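Long-range contacts in bifunctional dTDP-4-dehydrorhamnose 3,5-epimerase/dTDP-4-dehydrorhamnose reductase (Arabidopsis thaliana, PDB 4QQR), which catalyses the 3,5-epimerisation of dTDP-4-keto-6-deoxyglucose and the following NADPH-dependent 4-reduction that yields dTDP-beta-L-rhamnose: residues L27-I37 with L204-K212; I170-I181 with L286-N294. All blocks are in the same frame, centred on the assembly; numbering follows the deposited sequence.

Contact 1: residues L27-I37 with L204-K212; sequences LLGKLCEAQGI and LPISIEMAK
Ile208 meets Leu28 and Ile37, and its branches can be followed outward one by one. With CG1 beside the backbone N (chi1 -55°), CG2 falls anti to that N and faces Ile37 CD1 at 3.9 Å, the two isoleucines running past each other in opposite senses. CG1, on the other branch, has Gln35 NE2 as a marginal neighbour at 4.5 Å, and the bend at chi2 carries the tip, CD1, to Leu28 CD2 at 3.7 Å. One turn earlier, Leu204 meets Leu27 and Leu31: its CD1 lies 3.7 Å from Leu27 CB, while Leu31 CD1 reaches Leu204 CB at 4.0 Å; in both pairs the chains cross nearly at right angles.

The outer edge is polar. Extended beyond CG, Lys212 brings NZ to Gln35 OE1 in a weak hydrogen bond of 3.2 Å and, also weakly, to Glu209 OE2 in a salt bridge. Gln35 NE2 reaches the other helix only through a water, 2.8 Å away, which donates to Pro205 O and Glu209 OE2.

Helices 23-34 and 200-212 cross steeply, at -72° with 10.5 Å between the local axes, on one face of the parallel Rossmann sheet: Phe65 of strand 63-66 and Phe15 of strand 14-18 touch Ile208. Tyr111 of strand 107-113, by similarity an NADPH-binding residue, hydrogen-bonds Ser207, consistent with a place beside the cofactor site.

Contact 2: residues I170-I181 with L286-N294; sequences ISSDLTNPRNFI and LIKFVFEPN
Val290 sends its two methyls against two isoleucines. CG1, anti to the backbone N (chi1 180°), approaches Ile181 CD1 at 3.6 Å, the side chains sliding past each other in opposite directions; CG2 turns to Ile170 CG2 at 3.8 Å, where the chains cross almost perpendicularly. Ile170 and Leu286 also cross at about a right angle, CD1 of the first 4.2 Å from CD2 of the second. The same Ile181 CD1 also lies 4.0 Å from Phe291 CZ, the two side chains arriving from opposing directions.

Besides the usual bond from Val290 N, Leu286 O accepts from Phe291 N, five residues on, the mark of a pi-type turn in the C-terminal helix 282-291. Facing it is the loop that leads into helix 180-186 of the Rossmann-type domain, shaped by an ST turn at Ser171 and closed by Asn179, the N-cap, whose OD1 accepts from Ile181 N.

Further along the chain, Asn294 ND2 donates to Ser172 O at 3.0 Å, bent to 141° at the hydrogen; the donor stands 20° from the carbonyl plane. Leu174 crosses this amide at a slant, with CD1 3.5 Å from Asn294 ND2. A leucine in place of Asn294 would probably leave Ser172 O without this donor and the chain end freer to move from the loop.

How the contacts relate
The segments alternate along the chain, 27-37, 170-181, 204-212 and 286-294, so the two contacts interlock in sequence within one Rossmann-type domain. Their centres lie about 19 Å apart and their nearest atoms about 5 Å, without touching. What joins them is the earlier part of the two helices of contact 1: Trp23 of helix 23-34 touches Ser171 and Asn179, while Asp201 and Glu202 of helix 200-212 meet Ser172 and Phe289. Contact 1 thus pairs helices over the nucleotide-binding sheet, and contact 2 ties the chain's last helix to a neighbouring loop. Trp23, between them, is an NADPH-binding residue by similarity, consistent with both bordering the cofactor region.

Contact 1: residues L27-I37 with L204-K212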
# COMPACT_ATOMS: atom_id res chain seq x y z
N LEU A 27 -25.40 -8.34 6.57
CA LEU A 27 -25.91 -9.64 6.13
C LEU A 27 -25.30 -10.78 6.91
O LEU A 27 -25.99 -11.73 7.28
CB LEU A 27 -25.69 -9.84 4.63
CG LEU A 27 -26.53 -8.89 3.76
CD1 LEU A 27 -26.28 -9.16 2.28
CD2 LEU A 27 -28.03 -8.99 4.11
N LEU A 28 -23.99 -10.67 7.16
CA LEU A 28 -23.25 -11.65 7.94
C LEU A 28 -23.88 -11.88 9.30
O LEU A 28 -24.11 -13.03 9.68
CB LEU A 28 -21.82 -11.18 8.16
CG LEU A 28 -20.86 -11.40 7.00
CD1 LEU A 28 -19.41 -11.11 7.46
CD2 LEU A 28 -21.03 -12.83 6.51
N GLY A 29 -24.14 -10.77 10.01
CA GLY A 29 -24.69 -10.80 11.35
C GLY A 29 -25.98 -11.60 11.37
O GLY A 29 -26.21 -12.44 12.26
N LYS A 30 -26.81 -11.35 10.37
CA LYS A 30 -28.08 -12.04 10.23
C LYS A 30 -27.90 -13.53 9.97
O LYS A 30 -28.67 -14.34 10.45
CB LYS A 30 -28.94 -11.38 9.14
CG LYS A 30 -29.20 -9.89 9.43
CD LYS A 30 -30.48 -9.38 8.76
CE LYS A 30 -30.91 -8.00 9.31
NZ LYS A 30 -30.04 -6.88 8.85
N LEU A 31 -26.85 -13.90 9.25
CA LEU A 31 -26.59 -15.32 9.00
C LEU A 31 -26.15 -16.07 10.25
O LEU A 31 -26.55 -17.21 10.48
CB LEU A 31 -25.55 -15.46 7.90
CG LEU A 31 -26.16 -15.34 6.51
CD1 LEU A 31 -25.09 -15.00 5.49
CD2 LEU A 31 -26.85 -16.63 6.15
N CYS A 32 -25.32 -15.42 11.05
CA CYS A 32 -24.88 -15.96 12.33
C CYS A 32 -26.09 -16.16 13.25
O CYS A 32 -26.15 -17.15 13.98
CB CYS A 32 -23.86 -15.04 12.99
SG CYS A 32 -22.22 -15.02 12.20
N GLU A 33 -27.03 -15.21 13.22
CA GLU A 33 -28.27 -15.38 13.98
C GLU A 33 -28.98 -16.63 13.50
O GLU A 33 -29.31 -17.51 14.29
CB GLU A 33 -29.20 -14.16 13.84
CG GLU A 33 -28.90 -13.04 14.81
CD GLU A 33 -29.38 -11.68 14.30
OE1 GLU A 33 -30.21 -11.64 13.36
OE2 GLU A 33 -28.91 -10.65 14.84
N ALA A 34 -29.18 -16.71 12.18
CA ALA A 34 -29.97 -17.77 11.59
C ALA A 34 -29.33 -19.14 11.78
O ALA A 34 -30.05 -20.15 11.83
CB ALA A 34 -30.24 -17.49 10.13
N GLN A 35 -28.00 -19.18 11.88
CA GLN A 35 -27.29 -20.45 12.04
C GLN A 35 -26.92 -20.76 13.48
O GLN A 35 -26.24 -21.75 13.75
CB GLN A 35 -25.99 -20.47 11.22
CG GLN A 35 -26.12 -20.67 9.73
CD GLN A 35 -24.76 -20.92 9.09
OE1 GLN A 35 -23.95 -21.69 9.61
NE2 GLN A 35 -24.49 -20.26 7.97
N GLY A 36 -27.31 -19.89 14.41
CA GLY A 36 -26.97 -20.09 15.81
C GLY A 36 -25.49 -19.91 16.13
O GLY A 36 -24.97 -20.58 17.03
N ILE A 37 -24.81 -19.02 15.42
CA ILE A 37 -23.41 -18.74 15.72
C ILE A 37 -23.27 -17.45 16.54
O ILE A 37 -23.77 -16.38 16.16
CB ILE A 37 -22.55 -18.60 14.45
CG1 ILE A 37 -22.70 -19.83 13.55
CG2 ILE A 37 -21.07 -18.34 14.81
CD1 ILE A 37 -21.85 -19.75 12.29
N LEU A 204 -22.25 -15.62 0.47
CA LEU A 204 -22.01 -15.25 1.87
C LEU A 204 -22.07 -16.43 2.84
O LEU A 204 -21.22 -16.54 3.72
CB LEU A 204 -22.89 -14.09 2.33
CG LEU A 204 -22.41 -12.73 1.83
CD1 LEU A 204 -23.10 -11.58 2.55
CD2 LEU A 204 -20.90 -12.65 1.99
N PRO A 205 -23.06 -17.31 2.69
CA PRO A 205 -22.98 -18.52 3.52
C PRO A 205 -21.67 -19.31 3.35
O PRO A 205 -21.07 -19.71 4.35
CB PRO A 205 -24.19 -19.33 3.05
CG PRO A 205 -25.16 -18.28 2.67
CD PRO A 205 -24.37 -17.19 2.02
N ILE A 206 -21.24 -19.51 2.11
CA ILE A 206 -19.99 -20.20 1.79
C ILE A 206 -18.78 -19.56 2.48
O ILE A 206 -17.88 -20.25 2.94
CB ILE A 206 -19.76 -20.22 0.25
CG1 ILE A 206 -20.66 -21.30 -0.40
CG2 ILE A 206 -18.27 -20.42 -0.11
CD1 ILE A 206 -20.87 -21.14 -1.89
N SER A 207 -18.78 -18.24 2.57
CA SER A 207 -17.68 -17.56 3.24
C SER A 207 -17.64 -17.90 4.73
O SER A 207 -16.55 -18.03 5.29
CB SER A 207 -17.68 -16.04 2.99
OG SER A 207 -18.69 -15.38 3.72
N ILE A 208 -18.80 -18.07 5.36
CA ILE A 208 -18.82 -18.56 6.74
C ILE A 208 -18.10 -19.92 6.81
O ILE A 208 -17.35 -20.19 7.76
CB ILE A 208 -20.26 -18.74 7.33
CG1 ILE A 208 -21.11 -17.45 7.25
CG2 ILE A 208 -20.20 -19.23 8.76
CD1 ILE A 208 -20.44 -16.22 7.76
N GLU A 209 -18.33 -20.75 5.79
CA GLU A 209 -17.77 -22.11 5.75
C GLU A 209 -16.27 -22.12 5.51
O GLU A 209 -15.57 -23.04 5.97
CB GLU A 209 -18.48 -22.97 4.68
CG GLU A 209 -19.97 -23.15 4.93
CD GLU A 209 -20.27 -23.84 6.26
OE1 GLU A 209 -19.50 -24.78 6.61
OE2 GLU A 209 -21.26 -23.44 6.94
N MET A 210 -15.78 -21.11 4.78
CA MET A 210 -14.35 -20.99 4.48
C MET A 210 -13.59 -20.71 5.75
O MET A 210 -12.54 -21.31 5.99
CB MET A 210 -14.10 -19.88 3.46
CG MET A 210 -14.74 -20.18 2.10
SD MET A 210 -14.34 -18.96 0.83
CE MET A 210 -12.68 -19.46 0.39
N ALA A 211 -14.14 -19.82 6.57
CA ALA A 211 -13.67 -19.57 7.93
C ALA A 211 -13.64 -20.86 8.74
O ALA A 211 -12.61 -21.21 9.32
CB ALA A 211 -14.54 -18.53 8.61
N LYS A 212 -14.76 -21.58 8.78
CA LYS A 212 -14.82 -22.84 9.51
C LYS A 212 -13.72 -23.81 9.07
O LYS A 212 -13.20 -24.56 9.88
CB LYS A 212 -16.20 -23.47 9.39
CG LYS A 212 -17.31 -22.79 10.22
CD LYS A 212 -18.69 -23.37 9.87
CE LYS A 212 -19.73 -23.00 10.91
NZ LYS A 212 -21.16 -23.14 10.41
O HOH W 1 -22.58 -21.23 6.10

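Contact 2: residues I170-I181 with L286-N294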
# COMPACT_ATOMS: atom_id res chain seq x y z
N ILE A 170 -24.81 -8.86 -5.43
CA ILE A 170 -26.24 -8.97 -5.76
C ILE A 170 -27.03 -9.73 -4.69
O ILE A 170 -26.55 -10.70 -4.12
CB ILE A 170 -26.43 -9.70 -7.12
CG1 ILE A 170 -26.36 -8.71 -8.28
CG2 ILE A 170 -27.73 -10.50 -7.16
CD1 ILE A 170 -26.29 -9.39 -9.63
N SER A 171 -28.25 -9.28 -4.42
CA SER A 171 -29.04 -9.84 -3.33
C SER A 171 -30.46 -10.18 -3.78
O SER A 171 -30.93 -9.68 -4.80
CB SER A 171 -29.10 -8.83 -2.18
OG SER A 171 -29.99 -9.23 -1.17
N SER A 172 -31.13 -11.03 -3.01
CA SER A 172 -32.54 -11.29 -3.18
C SER A 172 -33.38 -10.07 -2.75
O SER A 172 -34.56 -9.97 -3.05
CB SER A 172 -32.96 -12.52 -2.38
OG SER A 172 -32.91 -12.23 -0.99
N ASP A 173 -32.75 -9.14 -2.04
CA ASP A 173 -33.40 -7.91 -1.59
C ASP A 173 -33.29 -6.85 -2.69
O ASP A 173 -32.30 -6.12 -2.78
CB ASP A 173 -32.74 -7.42 -0.30
CG ASP A 173 -33.54 -6.33 0.41
OD1 ASP A 173 -34.12 -6.62 1.48
OD2 ASP A 173 -33.57 -5.18 -0.09
N LEU A 174 -34.31 -6.76 -3.55
CA LEU A 174 -34.23 -5.87 -4.70
C LEU A 174 -34.51 -4.40 -4.37
O LEU A 174 -34.54 -3.55 -5.26
CB LEU A 174 -35.17 -6.36 -5.81
CG LEU A 174 -34.70 -7.61 -6.57
CD1 LEU A 174 -35.73 -8.01 -7.62
CD2 LEU A 174 -33.32 -7.40 -7.21
N THR A 175 -34.69 -4.11 -3.08
CA THR A 175 -35.02 -2.77 -2.63
C THR A 175 -33.76 -2.02 -2.23
O THR A 175 -33.80 -0.81 -1.97
CB THR A 175 -35.99 -2.81 -1.43
OG1 THR A 175 -35.40 -3.57 -0.37
CG2 THR A 175 -37.30 -3.47 -1.84
N ASN A 176 -32.66 -2.75 -2.17
CA ASN A 176 -31.40 -2.22 -1.68
C ASN A 176 -30.60 -1.57 -2.80
O ASN A 176 -30.12 -2.25 -3.70
CB ASN A 176 -30.59 -3.35 -1.04
CG ASN A 176 -29.29 -2.86 -0.41
OD1 ASN A 176 -28.57 -2.04 -0.99
ND2 ASN A 176 -28.99 -3.38 0.78
N PRO A 177 -30.43 -0.24 -2.73
CA PRO A 177 -29.75 0.55 -3.75
C PRO A 177 -28.32 0.09 -4.06
O PRO A 177 -27.77 0.42 -5.11
CB PRO A 177 -29.73 1.97 -3.15
CG PRO A 177 -30.01 1.79 -1.71
CD PRO A 177 -30.92 0.62 -1.63
N ARG A 178 -27.72 -0.68 -3.15
CA ARG A 178 -26.36 -1.17 -3.39
C ARG A 178 -26.37 -2.39 -4.32
O ARG A 178 -25.39 -2.69 -4.98
CB ARG A 178 -25.66 -1.47 -2.06
CG ARG A 178 -24.88 -0.28 -1.47
CD ARG A 178 -24.90 -0.34 0.04
NE ARG A 178 -26.22 0.05 0.55
CZ ARG A 178 -26.81 -0.48 1.62
NH1 ARG A 178 -26.21 -1.43 2.34
NH2 ARG A 178 -28.02 -0.04 1.98
N ASN A 179 -27.51 -3.07 -4.36
CA ASN A 179 -27.71 -4.22 -5.23
C ASN A 179 -27.46 -3.87 -6.69
O ASN A 179 -28.01 -2.91 -7.21
CB ASN A 179 -29.12 -4.78 -5.00
CG ASN A 179 -29.32 -6.17 -5.61
OD1 ASN A 179 -28.82 -6.47 -6.70
ND2 ASN A 179 -30.07 -7.01 -4.90
N PHE A 180 -26.61 -4.65 -7.36
CA PHE A 180 -26.22 -4.31 -8.72
C PHE A 180 -27.40 -4.35 -9.66
O PHE A 180 -27.51 -3.51 -10.55
CB PHE A 180 -25.11 -5.23 -9.24
CG PHE A 180 -24.70 -4.91 -10.65
CD1 PHE A 180 -23.79 -3.91 -10.92
CD2 PHE A 180 -25.22 -5.62 -11.72
CE1 PHE A 180 -23.40 -3.61 -12.21
CE2 PHE A 180 -24.84 -5.33 -13.02
CZ PHE A 180 -23.93 -4.32 -13.26
N ILE A 181 -28.28 -5.33 -9.46
CA ILE A 181 -29.51 -5.44 -10.23
C ILE A 181 -30.35 -4.16 -10.17
O ILE A 181 -30.66 -3.58 -11.22
CB ILE A 181 -30.39 -6.61 -9.74
CG1 ILE A 181 -29.66 -7.95 -9.88
CG2 ILE A 181 -31.70 -6.66 -10.52
CD1 ILE A 181 -30.48 -9.12 -9.40
N LEU A 286 -28.69 -16.80 -10.02
CA LEU A 286 -29.64 -15.71 -10.17
C LEU A 286 -31.09 -16.20 -10.14
O LEU A 286 -31.90 -15.66 -9.37
CB LEU A 286 -29.38 -14.94 -11.47
CG LEU A 286 -28.23 -13.94 -11.46
CD1 LEU A 286 -27.82 -13.59 -12.87
CD2 LEU A 286 -28.64 -12.70 -10.70
N ILE A 287 -31.43 -17.20 -10.95
CA ILE A 287 -32.79 -17.74 -10.98
C ILE A 287 -33.24 -18.23 -9.61
O ILE A 287 -34.31 -17.86 -9.12
CB ILE A 287 -32.95 -18.91 -12.00
CG1 ILE A 287 -32.90 -18.39 -13.44
CG2 ILE A 287 -34.25 -19.65 -11.76
CD1 ILE A 287 -33.70 -17.12 -13.67
N LYS A 288 -32.41 -19.06 -8.99
CA LYS A 288 -32.79 -19.77 -7.78
C LYS A 288 -32.79 -18.89 -6.54
O LYS A 288 -33.65 -19.05 -5.66
CB LYS A 288 -31.86 -20.97 -7.58
CG LYS A 288 -31.90 -21.53 -6.17
CD LYS A 288 -30.89 -22.64 -5.98
CE LYS A 288 -31.13 -23.34 -4.64
NZ LYS A 288 -32.57 -23.77 -4.51
N PHE A 289 -31.85 -17.95 -6.46
CA PHE A 289 -31.69 -17.18 -5.23
C PHE A 289 -32.31 -15.81 -5.30
O PHE A 289 -32.67 -15.23 -4.27
CB PHE A 289 -30.21 -17.02 -4.86
CG PHE A 289 -29.56 -18.29 -4.41
CD1 PHE A 289 -29.67 -18.70 -3.09
CD2 PHE A 289 -28.85 -19.07 -5.31
CE1 PHE A 289 -29.07 -19.87 -2.67
CE2 PHE A 289 -28.25 -20.24 -4.90
CZ PHE A 289 -28.35 -20.64 -3.59
N VAL A 290 -32.42 -15.28 -6.52
CA VAL A 290 -32.83 -13.89 -6.66
C VAL A 290 -34.21 -13.73 -7.28
O VAL A 290 -35.10 -13.16 -6.66
CB VAL A 290 -31.77 -13.06 -7.42
CG1 VAL A 290 -32.22 -11.62 -7.57
CG2 VAL A 290 -30.43 -13.12 -6.68
N PHE A 291 -34.39 -14.27 -8.49
CA PHE A 291 -35.60 -14.03 -9.26
C PHE A 291 -36.84 -14.89 -8.91
O PHE A 291 -37.94 -14.36 -8.77
CB PHE A 291 -35.29 -14.10 -10.76
CG PHE A 291 -34.39 -13.00 -11.24
CD1 PHE A 291 -34.82 -11.68 -11.23
CD2 PHE A 291 -33.11 -13.27 -11.71
CE1 PHE A 291 -33.99 -10.66 -11.67
CE2 PHE A 291 -32.28 -12.25 -12.16
CZ PHE A 291 -32.72 -10.94 -12.14
N GLU A 292 -36.66 -16.21 -8.78
CA GLU A 292 -37.78 -17.09 -8.41
C GLU A 292 -38.45 -16.78 -7.05
O GLU A 292 -39.68 -16.83 -6.96
CB GLU A 292 -37.41 -18.57 -8.50
CG GLU A 292 -37.54 -19.15 -9.89
CD GLU A 292 -37.13 -20.61 -9.95
OE1 GLU A 292 -36.72 -21.14 -8.89
OE2 GLU A 292 -37.20 -21.23 -11.04
N PRO A 293 -37.67 -16.48 -6.00
CA PRO A 293 -38.37 -16.12 -4.76
C PRO A 293 -38.77 -14.64 -4.72
O PRO A 293 -38.95 -14.06 -3.65
CB PRO A 293 -37.34 -16.43 -3.67
CG PRO A 293 -36.02 -16.20 -4.34
CD PRO A 293 -36.21 -16.56 -5.80
N ASN A 294 -38.90 -14.04 -5.90
CA ASN A 294 -39.39 -12.68 -6.01
C ASN A 294 -40.48 -12.51 -7.08
O ASN A 294 -40.78 -11.39 -7.49
CB ASN A 294 -38.22 -11.72 -6.24
CG ASN A 294 -37.66 -11.15 -4.95
OD1 ASN A 294 -38.10 -11.51 -3.86
ND2 ASN A 294 -36.69 -10.27 -5.07